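Local structure of AxyAgu115A (Amphibacillus xylanus NBRC 15112, 6NPS) at residues G92-F97 with S167-G172; M437-G442 with Y469-W474; F464-Y469 with D483-Q488. The protein probably hydrolyses alpha-linked glucuronic acid groups from arabinoglucuronoxylan, as a hemicellulose-degrading alpha-glucuronidase of glycoside hydrolase family 115. The protein carries 3 engineered substitutions. All coordinates share one frame; numbering follows the deposited sequence.

Contact 1: residues G92-F97 with S167-G172; sequences GKREVF and SVKYRG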
loop_
_atom_site.group_PDB
_atom_site.type_symbol
_atom_site.label_atom_id
_atom_site.label_comp_id
_atom_site.label_asym_id
_atom_site.label_seq_id
_atom_site.Cartn_x
_atom_site.Cartn_y
_atom_site.Cartn_z
ATOM N N GLY A 92 29.991 -2.516 61.802
ATOM C CA GLY A 92 30.865 -2.685 60.664
ATOM C C GLY A 92 30.205 -3.137 59.371
ATOM O O GLY A 92 30.844 -3.045 58.316
ATOM N N LYS A 93 28.960 -3.636 59.410
ATOM C CA LYS A 93 28.282 -4.109 58.210
ATOM C C LYS A 93 27.717 -2.942 57.409
ATOM O O LYS A 93 27.478 -1.861 57.935
ATOM C CB LYS A 93 27.166 -5.084 58.564
ATOM C CG LYS A 93 27.720 -6.413 59.041
ATOM C CD LYS A 93 26.638 -7.412 59.252
ATOM C CE LYS A 93 27.247 -8.743 59.669
ATOM N NZ LYS A 93 26.162 -9.715 59.967
ATOM N N ARG A 94 27.475 -3.187 56.116
ATOM C CA ARG A 94 27.070 -2.156 55.173
ATOM C C ARG A 94 25.546 -2.146 55.061
ATOM O O ARG A 94 24.955 -3.158 54.683
ATOM C CB ARG A 94 27.707 -2.428 53.813
ATOM C CG ARG A 94 27.398 -1.389 52.727
ATOM C CD ARG A 94 28.145 -1.665 51.401
ATOM N NE ARG A 94 28.688 -3.024 51.308
ATOM C CZ ARG A 94 28.045 -4.091 50.813
ATOM N NH1 ARG A 94 26.794 -3.999 50.347
ATOM N NH2 ARG A 94 28.657 -5.269 50.789
ATOM N N GLU A 95 24.923 -1.008 55.377
ATOM C CA GLU A 95 23.495 -0.790 55.158
ATOM C C GLU A 95 22.636 -1.872 55.818
ATOM O O GLU A 95 21.694 -2.394 55.227
ATOM C CB GLU A 95 23.208 -0.683 53.656
ATOM C CG GLU A 95 24.044 0.433 53.009
ATOM C CD GLU A 95 23.778 0.670 51.514
ATOM O OE1 GLU A 95 23.234 -0.208 50.818
ATOM O OE2 GLU A 95 24.156 1.759 51.027
ATOM N N VAL A 96 22.953 -2.198 57.071
ATOM C CA VAL A 96 22.184 -3.184 57.826
ATOM C C VAL A 96 21.495 -2.492 59.010
ATOM O O VAL A 96 21.998 -1.495 59.539
ATOM C CB VAL A 96 23.154 -4.305 58.307
ATOM C CG1 VAL A 96 22.661 -4.968 59.566
ATOM C CG2 VAL A 96 23.373 -5.335 57.194
ATOM N N PHE A 97 20.382 -3.056 59.501
ATOM C CA PHE A 97 19.821 -2.506 60.732
ATOM C C PHE A 97 19.326 -3.621 61.638
ATOM O O PHE A 97 19.107 -4.758 61.212
ATOM C CB PHE A 97 18.686 -1.499 60.445
ATOM C CG PHE A 97 17.544 -2.092 59.701
ATOM C CD1 PHE A 97 16.502 -2.705 60.384
ATOM C CD2 PHE A 97 17.514 -2.061 58.319
ATOM C CE1 PHE A 97 15.430 -3.266 59.683
ATOM C CE2 PHE A 97 16.455 -2.610 57.617
ATOM C CZ PHE A 97 15.411 -3.219 58.309
ATOM N N SER A 167 22.417 -7.283 48.358
ATOM C CA SER A 167 23.131 -8.180 47.450
ATOM C C SER A 167 23.947 -7.391 46.425
ATOM O O SER A 167 25.025 -7.835 46.008
ATOM C CB SER A 167 22.150 -9.115 46.720
ATOM O OG SER A 167 21.240 -9.720 47.605
ATOM N N VAL A 168 23.481 -6.205 46.032
ATOM C CA VAL A 168 24.215 -5.379 45.079
ATOM C C VAL A 168 24.661 -4.093 45.795
ATOM O O VAL A 168 23.861 -3.419 46.458
ATOM C CB VAL A 168 23.388 -5.071 43.804
ATOM C CG1 VAL A 168 24.179 -4.087 42.870
ATOM C CG2 VAL A 168 22.979 -6.391 43.060
ATOM N N LYS A 169 25.934 -3.741 45.643
ATOM C CA LYS A 169 26.496 -2.670 46.478
ATOM C C LYS A 169 25.899 -1.288 46.177
ATOM O O LYS A 169 25.584 -0.526 47.113
ATOM C CB LYS A 169 28.005 -2.618 46.329
ATOM C CG LYS A 169 28.635 -1.699 47.408
ATOM C CD LYS A 169 30.169 -1.735 47.349
ATOM C CE LYS A 169 30.785 -0.950 48.514
ATOM N NZ LYS A 169 32.283 -0.858 48.420
ATOM N N TYR A 170 25.750 -0.933 44.892
ATOM C CA TYR A 170 25.161 0.343 44.476
ATOM C C TYR A 170 23.931 0.087 43.604
ATOM O O TYR A 170 24.016 -0.650 42.616
ATOM C CB TYR A 170 26.171 1.168 43.697
ATOM C CG TYR A 170 27.449 1.423 44.478
ATOM C CD1 TYR A 170 27.438 2.228 45.625
ATOM C CD2 TYR A 170 28.668 0.840 44.097
ATOM C CE1 TYR A 170 28.585 2.497 46.309
ATOM C CE2 TYR A 170 29.851 1.109 44.815
ATOM C CZ TYR A 170 29.782 1.934 45.918
ATOM O OH TYR A 170 30.903 2.221 46.671
ATOM N N ARG A 171 22.801 0.713 43.954
ATOM C CA ARG A 171 21.489 0.300 43.422
ATOM C C ARG A 171 20.672 1.561 43.179
ATOM O O ARG A 171 20.437 2.324 44.124
ATOM C CB ARG A 171 20.709 -0.617 44.403
ATOM C CG ARG A 171 21.440 -1.836 45.002
ATOM C CD ARG A 171 20.660 -2.460 46.210
ATOM N NE ARG A 171 20.376 -1.485 47.266
ATOM C CZ ARG A 171 21.294 -1.001 48.113
ATOM N NH1 ARG A 171 22.565 -1.437 48.052
ATOM N NH2 ARG A 171 20.922 -0.122 49.041
ATOM N N GLY A 172 20.241 1.808 41.945
ATOM C CA GLY A 172 19.423 2.990 41.751
ATOM C C GLY A 172 18.928 3.169 40.332
ATOM O O GLY A 172 18.825 2.215 39.555
HETATM O O HOH W 1 25.279 -1.630 49.801
#

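Contact 2: residues M437-G442 with Y469-W474; sequences MAYDFG and YDFDKW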
loop_
_atom_site.group_PDB
_atom_site.type_symbol
_atom_site.label_atom_id
_atom_site.label_comp_id
_atom_site.label_asym_id
_atom_site.label_seq_id
_atom_site.Cartn_x
_atom_site.Cartn_y
_atom_site.Cartn_z
ATOM N N MET A 437 20.654 -13.178 35.113
ATOM C CA MET A 437 21.806 -13.646 34.353
ATOM C C MET A 437 23.031 -12.756 34.589
ATOM O O MET A 437 24.165 -13.252 34.696
ATOM C CB MET A 437 21.459 -13.684 32.878
ATOM C CG MET A 437 22.493 -14.393 32.074
ATOM S SD MET A 437 21.919 -14.549 30.391
ATOM C CE MET A 437 23.259 -15.451 29.646
ATOM N N ALA A 438 22.831 -11.441 34.655
ATOM C CA ALA A 438 23.953 -10.534 34.924
ATOM C C ALA A 438 24.574 -10.826 36.285
ATOM O O ALA A 438 25.807 -10.888 36.424
ATOM C CB ALA A 438 23.465 -9.097 34.858
ATOM N N TYR A 439 23.735 -11.090 37.296
ATOM C CA TYR A 439 24.261 -11.477 38.604
ATOM C C TYR A 439 25.004 -12.804 38.539
ATOM O O TYR A 439 26.068 -12.962 39.145
ATOM C CB TYR A 439 23.109 -11.556 39.605
ATOM C CG TYR A 439 23.528 -11.657 41.044
ATOM C CD1 TYR A 439 23.884 -12.882 41.597
ATOM C CD2 TYR A 439 23.559 -10.530 41.858
ATOM C CE1 TYR A 439 24.259 -12.985 42.953
ATOM C CE2 TYR A 439 23.926 -10.622 43.183
ATOM C CZ TYR A 439 24.276 -11.851 43.723
ATOM O OH TYR A 439 24.632 -11.941 45.044
ATOM N N ASP A 440 24.436 -13.781 37.831
ATOM C CA ASP A 440 25.078 -15.082 37.666
ATOM C C ASP A 440 26.448 -14.965 37.004
ATOM O O ASP A 440 27.337 -15.782 37.259
ATOM C CB ASP A 440 24.189 -16.008 36.828
ATOM C CG ASP A 440 22.829 -16.364 37.524
ATOM O OD1 ASP A 440 22.697 -16.198 38.772
ATOM O OD2 ASP A 440 21.886 -16.825 36.792
ATOM N N PHE A 441 26.624 -14.013 36.105
ATOM C CA PHE A 441 27.933 -13.819 35.497
ATOM C C PHE A 441 28.843 -12.916 36.342
ATOM O O PHE A 441 29.892 -12.482 35.852
ATOM C CB PHE A 441 27.794 -13.217 34.099
ATOM C CG PHE A 441 27.497 -14.233 33.000
ATOM C CD1 PHE A 441 26.228 -14.773 32.877
ATOM C CD2 PHE A 441 28.494 -14.613 32.092
ATOM C CE1 PHE A 441 25.930 -15.678 31.862
ATOM C CE2 PHE A 441 28.227 -15.507 31.080
ATOM C CZ PHE A 441 26.929 -16.039 30.957
ATOM N N GLY A 442 28.443 -12.579 37.562
ATOM C CA GLY A 442 29.308 -11.827 38.445
ATOM C C GLY A 442 29.195 -10.325 38.320
ATOM O O GLY A 442 30.141 -9.623 38.673
ATOM N N TYR A 469 18.381 -5.458 46.059
ATOM C CA TYR A 469 18.567 -5.426 47.504
ATOM C C TYR A 469 18.640 -6.826 48.102
ATOM O O TYR A 469 19.487 -7.084 48.958
ATOM C CB TYR A 469 17.439 -4.611 48.133
ATOM C CG TYR A 469 17.465 -4.554 49.651
ATOM C CD1 TYR A 469 18.364 -3.718 50.329
ATOM C CD2 TYR A 469 16.592 -5.336 50.408
ATOM C CE1 TYR A 469 18.388 -3.676 51.730
ATOM C CE2 TYR A 469 16.608 -5.293 51.817
ATOM C CZ TYR A 469 17.505 -4.459 52.456
ATOM O OH TYR A 469 17.506 -4.421 53.825
ATOM N N ASP A 470 17.769 -7.751 47.673
ATOM C CA ASP A 470 17.673 -9.109 48.273
ATOM C C ASP A 470 17.613 -10.133 47.145
ATOM O O ASP A 470 16.545 -10.617 46.740
ATOM C CB ASP A 470 16.460 -9.229 49.209
ATOM C CG ASP A 470 16.498 -10.495 50.090
ATOM O OD1 ASP A 470 17.285 -11.429 49.813
ATOM O OD2 ASP A 470 15.712 -10.545 51.060
ATOM N N PHE A 471 18.787 -10.455 46.613
ATOM C CA PHE A 471 18.818 -11.357 45.468
ATOM C C PHE A 471 18.455 -12.782 45.881
ATOM O O PHE A 471 17.935 -13.556 45.073
ATOM C CB PHE A 471 20.204 -11.289 44.818
ATOM C CG PHE A 471 20.258 -11.903 43.479
ATOM C CD1 PHE A 471 19.854 -11.176 42.362
ATOM C CD2 PHE A 471 20.679 -13.223 43.327
ATOM C CE1 PHE A 471 19.888 -11.747 41.098
ATOM C CE2 PHE A 471 20.718 -13.821 42.067
ATOM C CZ PHE A 471 20.322 -13.099 40.965
ATOM N N ASP A 472 18.707 -13.149 47.132
ATOM C CA ASP A 472 18.361 -14.502 47.552
ATOM C C ASP A 472 16.853 -14.706 47.589
ATOM O O ASP A 472 16.374 -15.808 47.282
ATOM C CB ASP A 472 18.995 -14.810 48.897
ATOM C CG ASP A 472 20.523 -14.786 48.821
ATOM O OD1 ASP A 472 21.073 -15.105 47.738
ATOM O OD2 ASP A 472 21.173 -14.429 49.829
ATOM N N LYS A 473 16.082 -13.656 47.906
ATOM C CA LYS A 473 14.627 -13.792 47.882
ATOM C C LYS A 473 14.067 -13.785 46.457
ATOM O O LYS A 473 13.119 -14.538 46.158
ATOM C CB LYS A 473 13.977 -12.675 48.699
ATOM C CG LYS A 473 12.499 -12.947 48.969
ATOM C CD LYS A 473 11.745 -11.713 49.460
ATOM C CE LYS A 473 12.475 -11.035 50.611
ATOM N NZ LYS A 473 11.871 -9.708 50.962
ATOM N N TRP A 474 14.552 -12.883 45.580
ATOM C CA TRP A 474 13.863 -12.678 44.312
ATOM C C TRP A 474 14.670 -13.112 43.101
ATOM O O TRP A 474 14.135 -13.086 41.988
ATOM C CB TRP A 474 13.441 -11.214 44.142
ATOM C CG TRP A 474 12.436 -10.771 45.180
ATOM C CD1 TRP A 474 12.638 -9.884 46.185
ATOM C CD2 TRP A 474 11.086 -11.210 45.291
ATOM N NE1 TRP A 474 11.488 -9.738 46.919
ATOM C CE2 TRP A 474 10.525 -10.557 46.403
ATOM C CE3 TRP A 474 10.302 -12.119 44.575
ATOM C CZ2 TRP A 474 9.202 -10.772 46.825
ATOM C CZ3 TRP A 474 8.971 -12.333 44.982
ATOM C CH2 TRP A 474 8.444 -11.663 46.098
#

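Contact 3: residues F464-Y469 with D483-Q488; sequences FLDLAY and DDYTKQ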
loop_
_atom_site.group_PDB
_atom_site.type_symbol
_atom_site.label_atom_id
_atom_site.label_comp_id
_atom_site.label_asym_id
_atom_site.label_seq_id
_atom_site.Cartn_x
_atom_site.Cartn_y
_atom_site.Cartn_z
ATOM N N PHE A 464 13.128 -4.095 40.249
ATOM C CA PHE A 464 14.552 -3.989 39.955
ATOM C C PHE A 464 15.346 -3.716 41.231
ATOM O O PHE A 464 16.341 -4.402 41.522
ATOM C CB PHE A 464 14.753 -2.864 38.933
ATOM C CG PHE A 464 16.188 -2.693 38.442
ATOM C CD1 PHE A 464 17.017 -1.763 39.039
ATOM C CD2 PHE A 464 16.644 -3.393 37.335
ATOM C CE1 PHE A 464 18.346 -1.566 38.593
ATOM C CE2 PHE A 464 17.954 -3.235 36.871
ATOM C CZ PHE A 464 18.811 -2.289 37.497
ATOM N N LEU A 465 14.861 -2.782 42.051
ATOM C CA LEU A 465 15.547 -2.446 43.295
ATOM C C LEU A 465 15.293 -3.470 44.414
ATOM O O LEU A 465 16.128 -3.601 45.329
ATOM C CB LEU A 465 15.129 -1.032 43.733
ATOM C CG LEU A 465 15.648 0.068 42.772
ATOM C CD1 LEU A 465 15.204 1.445 43.198
ATOM C CD2 LEU A 465 17.180 0.044 42.671
ATOM N N ASP A 466 14.180 -4.215 44.368
ATOM C CA ASP A 466 13.989 -5.277 45.359
ATOM C C ASP A 466 14.888 -6.449 45.038
ATOM O O ASP A 466 15.433 -7.090 45.938
ATOM C CB ASP A 466 12.523 -5.748 45.381
ATOM C CG ASP A 466 11.700 -5.076 46.471
ATOM O OD1 ASP A 466 12.244 -4.893 47.580
ATOM O OD2 ASP A 466 10.508 -4.726 46.216
ATOM N N LEU A 467 15.037 -6.737 43.746
ATOM C CA LEU A 467 15.979 -7.744 43.266
ATOM C C LEU A 467 17.418 -7.382 43.619
ATOM O O LEU A 467 18.180 -8.236 44.096
ATOM C CB LEU A 467 15.801 -7.885 41.742
ATOM C CG LEU A 467 16.627 -8.978 41.063
ATOM C CD1 LEU A 467 16.295 -10.328 41.704
ATOM C CD2 LEU A 467 16.349 -8.970 39.552
ATOM N N ALA A 468 17.808 -6.115 43.413
ATOM C CA ALA A 468 19.163 -5.676 43.764
ATOM C C ALA A 468 19.401 -5.775 45.264
ATOM O O ALA A 468 20.504 -6.128 45.713
ATOM C CB ALA A 468 19.415 -4.222 43.313
ATOM N N TYR A 469 18.381 -5.458 46.059
ATOM C CA TYR A 469 18.567 -5.426 47.504
ATOM C C TYR A 469 18.640 -6.826 48.102
ATOM O O TYR A 469 19.487 -7.084 48.958
ATOM C CB TYR A 469 17.439 -4.611 48.133
ATOM C CG TYR A 469 17.465 -4.554 49.651
ATOM C CD1 TYR A 469 18.364 -3.718 50.329
ATOM C CD2 TYR A 469 16.592 -5.336 50.408
ATOM C CE1 TYR A 469 18.388 -3.676 51.730
ATOM C CE2 TYR A 469 16.608 -5.293 51.817
ATOM C CZ TYR A 469 17.505 -4.459 52.456
ATOM O OH TYR A 469 17.506 -4.421 53.825
ATOM N N ASP A 483 5.214 -13.330 39.281
ATOM C CA ASP A 483 3.782 -13.237 39.562
ATOM C C ASP A 483 3.532 -13.022 41.048
ATOM O O ASP A 483 2.690 -12.203 41.429
ATOM C CB ASP A 483 3.046 -14.503 39.110
ATOM C CG ASP A 483 2.834 -14.563 37.606
ATOM O OD1 ASP A 483 3.241 -13.615 36.885
ATOM O OD2 ASP A 483 2.257 -15.579 37.143
ATOM N N ASP A 484 4.181 -13.821 41.899
ATOM C CA ASP A 484 4.118 -13.584 43.343
ATOM C C ASP A 484 4.607 -12.184 43.715
ATOM O O ASP A 484 4.019 -11.529 44.589
ATOM C CB ASP A 484 4.928 -14.639 44.090
ATOM C CG ASP A 484 4.225 -15.990 44.120
ATOM O OD1 ASP A 484 3.029 -16.067 43.739
ATOM O OD2 ASP A 484 4.874 -16.980 44.515
ATOM N N TYR A 485 5.688 -11.706 43.082
ATOM C CA TYR A 485 6.135 -10.338 43.365
ATOM C C TYR A 485 5.027 -9.345 43.036
ATOM O O TYR A 485 4.715 -8.447 43.830
ATOM C CB TYR A 485 7.387 -9.956 42.557
ATOM C CG TYR A 485 7.840 -8.550 42.961
ATOM C CD1 TYR A 485 8.699 -8.375 44.019
ATOM C CD2 TYR A 485 7.342 -7.400 42.304
ATOM C CE1 TYR A 485 9.104 -7.082 44.440
ATOM C CE2 TYR A 485 7.715 -6.131 42.701
ATOM C CZ TYR A 485 8.598 -5.975 43.764
ATOM O OH TYR A 485 8.976 -4.723 44.157
ATOM N N THR A 486 4.405 -9.512 41.862
ATOM C CA THR A 486 3.364 -8.579 41.440
ATOM C C THR A 486 2.234 -8.575 42.445
ATOM O O THR A 486 1.772 -7.510 42.877
ATOM C CB THR A 486 2.876 -8.956 40.035
ATOM O OG1 THR A 486 4.013 -9.014 39.174
ATOM C CG2 THR A 486 1.882 -7.934 39.440
ATOM N N LYS A 487 1.815 -9.769 42.889
ATOM C CA LYS A 487 0.702 -9.829 43.820
ATOM C C LYS A 487 1.071 -9.188 45.139
ATOM O O LYS A 487 0.239 -8.527 45.762
ATOM C CB LYS A 487 0.261 -11.278 44.031
ATOM C CG LYS A 487 -0.288 -11.881 42.739
ATOM C CD LYS A 487 -0.764 -13.324 43.005
ATOM C CE LYS A 487 -1.785 -13.747 41.950
ATOM N NZ LYS A 487 -1.252 -14.690 40.938
ATOM N N GLN A 488 2.301 -9.410 45.608
ATOM C CA GLN A 488 2.737 -8.725 46.821
ATOM C C GLN A 488 2.798 -7.214 46.618
ATOM O O GLN A 488 2.517 -6.433 47.555
ATOM C CB GLN A 488 4.109 -9.261 47.271
ATOM C CG GLN A 488 3.936 -10.637 47.921
ATOM C CD GLN A 488 5.238 -11.320 48.319
ATOM O OE1 GLN A 488 6.145 -10.700 48.881
ATOM N NE2 GLN A 488 5.320 -12.621 48.047
#

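Contact 1: residues G92-F97 with S167-G172
Arg94 and Lys169 mark the nearest approach of the two backbones, with their CA atoms 8.7 Å apart, too far for main-chain pairing between the loop before strand 97-106 and the residues leading into strand 170-174. Side chains bridge the gap. Glu95 and Arg171 come at each other from opposite directions, and the guanidinium presents its NH1-NH2 end to a single carboxylate oxygen. NH2 of Arg171 lies 2.9 Å from Glu95 OE1 and NH1 of Arg171 3.1 Å from the same oxygen. OE1 sits close to the guanidinium plane; the carboxylate stands almost perpendicular to it (88°), and its other oxygen, OE2, turns to Arg121 and Asn211. Arg171 is itself steadied by Val168 O, 2.9 Å from its NH1, and by Lys209 O at NH2. Beside this pair, Arg94 crosses Lys169 at about a right angle, and Lys169 CG lies over one guanidinium face. A water in the plane of that guanidinium accepts from Arg94 NH1 (2.9 Å) and donates to Lys169 O, and weakly to Glu95 OE1. The contact joins the loop before strand 97-106, a strand of the four-stranded mixed sheet, to the first strand of the TIM barrel. The buried carboxylate of Glu95 is met by two arginines, Arg171 at OE1 and Arg121 at OE2, which probably balances its charge and fixes its rotation.

Contact 2: residues M437-G442 with Y469-W474
Tyr439 and Phe471 lay their rings face to face, and this one stack makes up nearly all of the tightly packed part of the contact. The centroids are 3.7 Å apart and the planes differ by only 12°. The two side chains slide past each other in opposite directions, which puts Tyr439 CG over the middle of the Phe471 ring, while Phe471 CD2 lies nearer the rim of the tyrosine. The closest pair is Tyr439 CD1 with Phe471 CE2, at 3.3 Å. CG is anti to the backbone N in both residues (chi1 -168° and -166°), which lets the rings overlap. Trp447, on the eighth barrel strand, touches both side chains. The other side is looser: Asp440 OD1 comes no nearer than 4.5 Å to Phe471 CZ, and Asp472, nearby, is exposed. Asp440 has its polar partners in Thr476 and Thr835, the latter within the C-terminal family region. Both segments lie at helix ends. Gly442, with positive phi, is the C-prime residue of a Schellman motif closing helix 428-440, and Asp470 N-caps helix 471-474, where Lys473 N meets its OD1 from above the carboxylate plane at 3.2 Å. Since no hydrogen bond or salt bridge crosses between the segments, dispersion and the burial of Phe471 probably account for the contact, which joins helix 428-440, before the eighth strand, to the short helix after helix 458-469.

Contact 3: residues F464-Y469 with D483-Q488
Asp466 and Tyr485 make the whole contact, one carboxylate reaching one phenol across helices whose CA atoms at this pair stand 9.6 Å apart. Near the start of helix 482-494, Asp483 packs on helix 500-519, and Asp484 forms a salt bridge with Lys481. One residue on, Tyr485 has CG anti to the backbone N (chi1 -177°), which extends the ring away from its helix toward helix 458-469. Its hydroxyl donates to Asp466 OD2 over a short 2.6 Å, meeting the anti lone pair, the one facing away from OD1. The carboxylate meets the ring at its edge with the planes 65° apart, and the two side chains cross at about a right angle. Further back, Asp466 CB rests 3.8 Å from Tyr485 CE1. Asp466 works on two more fronts: OD1 forms a salt bridge with Lys209, and OD2 is also hydrogen-bonded to a glycerol, probably left from crystallisation. Helix 458-469 follows the eighth strand, 446-450, of the TIM barrel, so the Tyr485 bond fastens a helix packed against the barrel to the next long helix of the chain. Trp474 and Phe463 meet the Tyr485 ring edge-to-face, hemming it in. After Tyr485 the helix turns Thr486 onto Leu428 and Phe507, and Lys487 makes a cation-pi contact with Phe507.

The three contacts lie where the first and eighth strands, neighbours in the parallel sheet, meet, consistent with the closing seam of the TIM barrel. Contact 1 closes first along the chain, joining the loop before strand 97-106 to strand 170-174; contacts 2 and 3 then interleave, sharing Tyr469 where helix 458-469 gives way to helix 471-474. Between centres, contacts 1 and 2 are about 14 Å apart, contacts 1 and 3 about 17 Å, and contacts 2 and 3 about 12 Å. Ser167 links contact 1 to contact 2 through its OG, 2.7 Å from Phe471 N, and Val168 N reaches Ala468 O of contact 3. Trp474 packs against Tyr485 and Leu467. The first strand is thereby tied to the helices after the eighth.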